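Local coordinates for maltose-binding protein MalE1 (Thermotoga maritima, PDB 6DTU) that binds maltotetraose in the cleft of a periplasmic-type solute-binding fold and probably delivers such malto-oligosaccharides to a membrane transporter, at residues V60-N72 against P330-A342. Sequence-based numbering, arbitrary orientation.
Sequences VGAHDWVGELAVN and PMPNVPQMAAVWA. With GLC (alpha-D-glucopyranose), chain C; GLC (alpha-D-glucopyranose), chain B.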
loop_
_atom_site.group_PDB
_atom_site.type_symbol
_atom_site.label_atom_id
_atom_site.label_comp_id
_atom_site.label_asym_id
_atom_site.label_seq_id
_atom_site.Cartn_x
_atom_site.Cartn_y
_atom_site.Cartn_z
ATOM N N VAL A 60 9.028 9.255 -2.647
ATOM C CA VAL A 60 8.852 7.813 -2.749
ATOM C C VAL A 60 7.445 7.490 -2.275
ATOM O O VAL A 60 7.051 7.886 -1.176
ATOM C CB VAL A 60 9.908 7.059 -1.921
ATOM C CG1 VAL A 60 9.731 5.562 -2.088
ATOM C CG2 VAL A 60 11.340 7.515 -2.272
ATOM N N GLY A 61 6.694 6.743 -3.071
ATOM C CA GLY A 61 5.344 6.427 -2.650
ATOM C C GLY A 61 4.611 5.583 -3.655
ATOM O O GLY A 61 5.218 4.918 -4.490
ATOM N N ALA A 62 3.291 5.573 -3.524
ATOM C CA ALA A 62 2.461 4.611 -4.243
ATOM C C ALA A 62 1.945 5.150 -5.566
ATOM O O ALA A 62 1.803 6.360 -5.767
ATOM C CB ALA A 62 1.295 4.141 -3.377
ATOM N N HIS A 63 1.657 4.220 -6.477
ATOM C CA HIS A 63 1.332 4.602 -7.843
ATOM C C HIS A 63 -0.040 5.247 -7.972
ATOM O O HIS A 63 -0.298 5.910 -8.984
ATOM C CB HIS A 63 1.416 3.396 -8.771
ATOM C CG HIS A 63 0.226 2.496 -8.682
ATOM N ND1 HIS A 63 0.156 1.445 -7.795
ATOM C CD2 HIS A 63 -0.935 2.487 -9.373
ATOM C CE1 HIS A 63 -1.004 0.827 -7.943
ATOM N NE2 HIS A 63 -1.679 1.431 -8.901
ATOM N N ASP A 64 -0.933 5.063 -6.997
ATOM C CA ASP A 64 -2.227 5.741 -7.101
ATOM C C ASP A 64 -2.074 7.253 -7.112
ATOM O O ASP A 64 -2.991 7.948 -7.561
ATOM C CB ASP A 64 -3.182 5.338 -5.968
ATOM C CG ASP A 64 -2.653 5.712 -4.579
ATOM O OD1 ASP A 64 -1.632 5.114 -4.181
ATOM O OD2 ASP A 64 -3.264 6.577 -3.909
ATOM N N TRP A 65 -0.936 7.780 -6.650
ATOM C CA TRP A 65 -0.718 9.221 -6.655
ATOM C C TRP A 65 -0.481 9.778 -8.054
ATOM O O TRP A 65 -0.624 10.990 -8.246
ATOM C CB TRP A 65 0.532 9.569 -5.856
ATOM C CG TRP A 65 0.603 9.093 -4.449
ATOM C CD1 TRP A 65 -0.379 8.473 -3.722
ATOM C CD2 TRP A 65 1.734 9.220 -3.585
ATOM N NE1 TRP A 65 0.075 8.216 -2.443
ATOM C CE2 TRP A 65 1.372 8.657 -2.339
ATOM C CE3 TRP A 65 3.023 9.753 -3.747
ATOM C CZ2 TRP A 65 2.253 8.624 -1.243
ATOM C CZ3 TRP A 65 3.906 9.704 -2.658
ATOM C CH2 TRP A 65 3.523 9.116 -1.443
ATOM N N VAL A 66 -0.141 8.935 -9.035
ATOM C CA VAL A 66 0.485 9.428 -10.267
ATOM C C VAL A 66 -0.443 10.366 -11.035
ATOM O O VAL A 66 -0.032 11.450 -11.462
ATOM C CB VAL A 66 0.975 8.261 -11.145
ATOM C CG1 VAL A 66 1.352 8.763 -12.517
ATOM C CG2 VAL A 66 2.148 7.566 -10.512
ATOM N N GLY A 67 -1.688 9.944 -11.283
ATOM C CA GLY A 67 -2.576 10.763 -12.101
ATOM C C GLY A 67 -2.810 12.154 -11.539
ATOM O O GLY A 67 -2.700 13.152 -12.254
ATOM N N GLU A 68 -3.126 12.243 -10.244
ATOM C CA GLU A 68 -3.319 13.550 -9.623
ATOM C C GLU A 68 -2.063 14.413 -9.749
ATOM O O GLU A 68 -2.140 15.590 -10.118
ATOM C CB GLU A 68 -3.727 13.373 -8.162
ATOM C CG GLU A 68 -3.926 14.691 -7.421
ATOM C CD GLU A 68 -4.212 14.516 -5.948
ATOM O OE1 GLU A 68 -3.990 13.413 -5.400
ATOM O OE2 GLU A 68 -4.646 15.501 -5.321
ATOM N N LEU A 69 -0.892 13.857 -9.420
ATOM C CA LEU A 69 0.315 14.667 -9.471
ATOM C C LEU A 69 0.700 15.044 -10.902
ATOM O O LEU A 69 1.214 16.144 -11.130
ATOM C CB LEU A 69 1.451 13.972 -8.731
ATOM C CG LEU A 69 1.197 13.781 -7.241
ATOM C CD1 LEU A 69 2.359 13.035 -6.606
ATOM C CD2 LEU A 69 0.934 15.089 -6.491
ATOM N N ALA A 70 0.438 14.168 -11.875
ATOM C CA ALA A 70 0.812 14.461 -13.258
ATOM C C ALA A 70 -0.078 15.538 -13.858
ATOM O O ALA A 70 0.412 16.451 -14.533
ATOM C CB ALA A 70 0.762 13.183 -14.094
ATOM N N VAL A 71 -1.394 15.443 -13.641
ATOM C CA VAL A 71 -2.301 16.422 -14.239
ATOM C C VAL A 71 -2.137 17.787 -13.587
ATOM O O VAL A 71 -2.421 18.815 -14.215
ATOM C CB VAL A 71 -3.768 15.961 -14.200
ATOM C CG1 VAL A 71 -3.920 14.608 -14.859
ATOM C CG2 VAL A 71 -4.292 15.961 -12.793
ATOM N N ASN A 72 -1.706 17.827 -12.325
ATOM C CA ASN A 72 -1.405 19.086 -11.654
ATOM C C ASN A 72 -0.029 19.624 -12.032
ATOM O O ASN A 72 0.359 20.688 -11.535
ATOM C CB ASN A 72 -1.456 18.923 -10.126
ATOM C CG ASN A 72 -2.837 18.530 -9.596
ATOM O OD1 ASN A 72 -3.850 18.642 -10.282
ATOM N ND2 ASN A 72 -2.867 18.062 -8.348
ATOM N N PRO A 330 -5.433 -3.876 -8.982
ATOM C CA PRO A 330 -4.531 -2.723 -8.876
ATOM C C PRO A 330 -5.307 -1.460 -8.508
ATOM O O PRO A 330 -6.423 -1.234 -8.984
ATOM C CB PRO A 330 -3.917 -2.614 -10.279
ATOM C CG PRO A 330 -4.074 -4.001 -10.868
ATOM C CD PRO A 330 -5.392 -4.491 -10.321
ATOM N N MET A 331 -4.748 -0.676 -7.589
ATOM C CA MET A 331 -5.342 0.617 -7.287
ATOM C C MET A 331 -5.395 1.436 -8.567
ATOM O O MET A 331 -4.469 1.374 -9.375
ATOM C CB MET A 331 -4.508 1.402 -6.269
ATOM C CG MET A 331 -4.452 0.837 -4.887
ATOM S SD MET A 331 -3.624 1.951 -3.739
ATOM C CE MET A 331 -1.903 1.760 -4.188
ATOM N N PRO A 332 -6.473 2.170 -8.812
ATOM C CA PRO A 332 -6.449 3.145 -9.908
ATOM C C PRO A 332 -5.394 4.208 -9.676
ATOM O O PRO A 332 -5.080 4.562 -8.540
ATOM C CB PRO A 332 -7.839 3.771 -9.855
ATOM C CG PRO A 332 -8.685 2.763 -9.202
ATOM C CD PRO A 332 -7.806 2.064 -8.196
ATOM N N ASN A 333 -4.868 4.749 -10.765
ATOM C CA ASN A 333 -3.975 5.890 -10.647
ATOM C C ASN A 333 -4.580 7.159 -11.229
ATOM O O ASN A 333 -3.896 8.179 -11.306
ATOM C CB ASN A 333 -2.567 5.608 -11.197
ATOM C CG ASN A 333 -2.475 5.662 -12.716
ATOM O OD1 ASN A 333 -3.462 5.857 -13.425
ATOM N ND2 ASN A 333 -1.259 5.505 -13.226
ATOM N N VAL A 334 -5.857 7.126 -11.599
ATOM C CA VAL A 334 -6.516 8.281 -12.212
ATOM C C VAL A 334 -6.614 9.410 -11.194
ATOM O O VAL A 334 -6.598 9.140 -9.985
ATOM C CB VAL A 334 -7.873 7.868 -12.802
ATOM C CG1 VAL A 334 -7.645 6.847 -13.893
ATOM C CG2 VAL A 334 -8.809 7.332 -11.717
ATOM N N PRO A 335 -6.689 10.680 -11.609
ATOM C CA PRO A 335 -6.764 11.764 -10.612
ATOM C C PRO A 335 -7.937 11.629 -9.675
ATOM O O PRO A 335 -7.866 12.107 -8.538
ATOM C CB PRO A 335 -6.884 13.041 -11.458
ATOM C CG PRO A 335 -6.368 12.658 -12.791
ATOM C CD PRO A 335 -6.634 11.194 -12.985
ATOM N N GLN A 336 -9.018 11.006 -10.136
ATOM C CA GLN A 336 -10.243 10.854 -9.368
ATOM C C GLN A 336 -10.103 9.928 -8.165
ATOM O O GLN A 336 -11.026 9.858 -7.349
ATOM C CB GLN A 336 -11.392 10.392 -10.278
ATOM C CG GLN A 336 -11.828 11.424 -11.322
ATOM C CD GLN A 336 -10.991 11.394 -12.585
ATOM O OE1 GLN A 336 -10.115 10.536 -12.761
ATOM N NE2 GLN A 336 -11.248 12.343 -13.477
ATOM N N MET A 337 -9.007 9.182 -8.045
ATOM C CA MET A 337 -8.850 8.350 -6.857
ATOM C C MET A 337 -8.689 9.198 -5.605
ATOM O O MET A 337 -8.955 8.717 -4.502
ATOM C CB MET A 337 -7.653 7.416 -7.035
ATOM C CG MET A 337 -7.587 6.255 -6.040
ATOM S SD MET A 337 -9.046 5.195 -6.212
ATOM C CE MET A 337 -8.918 4.229 -4.709
ATOM N N ALA A 338 -8.204 10.438 -5.743
ATOM C CA ALA A 338 -8.018 11.291 -4.572
ATOM C C ALA A 338 -9.340 11.529 -3.848
ATOM O O ALA A 338 -9.359 11.739 -2.633
ATOM C CB ALA A 338 -7.397 12.629 -4.987
ATOM N N ALA A 339 -10.448 11.496 -4.576
ATOM C CA ALA A 339 -11.763 11.695 -3.980
ATOM C C ALA A 339 -12.277 10.464 -3.238
ATOM O O ALA A 339 -13.352 10.525 -2.638
ATOM C CB ALA A 339 -12.772 12.078 -5.065
ATOM N N VAL A 340 -11.563 9.348 -3.269
ATOM C CA VAL A 340 -12.152 8.094 -2.808
ATOM C C VAL A 340 -11.838 7.811 -1.345
ATOM O O VAL A 340 -12.726 7.446 -0.569
ATOM C CB VAL A 340 -11.733 6.929 -3.739
ATOM C CG1 VAL A 340 -12.137 5.581 -3.126
ATOM C CG2 VAL A 340 -12.357 7.106 -5.124
ATOM N N TRP A 341 -10.571 7.959 -0.948
ATOM C CA TRP A 341 -10.100 7.392 0.311
ATOM C C TRP A 341 -10.807 7.998 1.514
ATOM O O TRP A 341 -11.234 7.275 2.416
ATOM C CB TRP A 341 -8.597 7.625 0.435
ATOM C CG TRP A 341 -7.785 7.069 -0.709
ATOM C CD1 TRP A 341 -7.168 7.789 -1.692
ATOM C CD2 TRP A 341 -7.475 5.691 -0.971
ATOM N NE1 TRP A 341 -6.495 6.957 -2.540
ATOM C CE2 TRP A 341 -6.661 5.661 -2.130
ATOM C CE3 TRP A 341 -7.807 4.483 -0.341
ATOM C CZ2 TRP A 341 -6.161 4.480 -2.665
ATOM C CZ3 TRP A 341 -7.311 3.304 -0.873
ATOM C CH2 TRP A 341 -6.510 3.310 -2.037
ATOM N N ALA A 342 -10.867 9.329 1.585
ATOM C CA ALA A 342 -11.413 9.972 2.779
ATOM C C ALA A 342 -12.900 9.670 2.957
ATOM O O ALA A 342 -13.357 9.458 4.083
ATOM C CB ALA A 342 -11.150 11.481 2.751
HETATM C C1 GLC C . -3.033 3.818 0.175
HETATM C C2 GLC C . -2.768 4.828 -0.870
HETATM C C3 GLC C . -2.654 6.205 -0.295
HETATM C C4 GLC C . -3.884 6.610 0.419
HETATM C C5 GLC C . -4.215 5.602 1.548
HETATM C C6 GLC C . -5.460 5.863 2.145
HETATM O O2 GLC C . -1.512 4.497 -1.527
HETATM O O3 GLC C . -2.382 7.160 -1.369
HETATM O O4 GLC C . -3.642 7.915 1.014
HETATM O O5 GLC C . -4.262 4.175 0.917
HETATM O O6 GLC C . -5.650 4.933 3.190
HETATM C C1 GLC B . -4.304 8.974 0.352
HETATM C C2 GLC B . -3.410 10.150 0.346
HETATM C C3 GLC B . -3.254 10.704 1.711
HETATM C C4 GLC B . -4.566 11.062 2.334
HETATM C C5 GLC B . -5.467 9.814 2.467
HETATM C C6 GLC B . -6.772 10.088 3.002
HETATM O O2 GLC B . -2.076 9.728 -0.179
HETATM O O3 GLC B . -2.415 11.898 1.598
HETATM O O4 GLC B . -4.332 11.624 3.634
HETATM O O5 GLC B . -5.591 9.260 1.030
HETATM O O6 GLC B . -7.434 11.004 2.161
HETATM O O HOH W 1 -4.922 8.567 -4.508
HETATM O O HOH W 2 -4.161 10.019 -8.707
#
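In the sugar cleft of this periplasmic binding protein, the turn between strand 58-62 and helix 66-71 meets the segment that runs into helix 341-352, and D64 and W341 share one glucose (chain C). The aspartate carboxylate takes O2 of this glucose on OD1 at 2.7 Å and O3 on OD2 at 2.8 Å, a bidentate grip on neighbouring hydroxyls; W65 NE1 also donates to O3. W341 lays one ring face against the C4, C6 and O5 side of the same sugar, with M337 CE on the opposite face, and a water at the ring edge joins its NE1 to D64 OD2. Replacing W341 with an alanine would probably strip the sugar of this aromatic platform and leave the bridging water without its indole donor. The M331 chain, extended at chi2 and turned back at chi3 (-75°), sets its methyl CE in van der Waals contact with D64 OD1, at 3.4 Å. H63 NE2 donates to M331 O at 2.8 Å while its ND1 accepts from V263 N, fixing the ring's rotation. G67 N makes a weak bond to N333 O, and P335 CG packs against V71 CG1. The chemistry implies division of labour: polar groups of 60-72 hold hydroxyls, while an aromatic face from 330-342 supports the sugar ring.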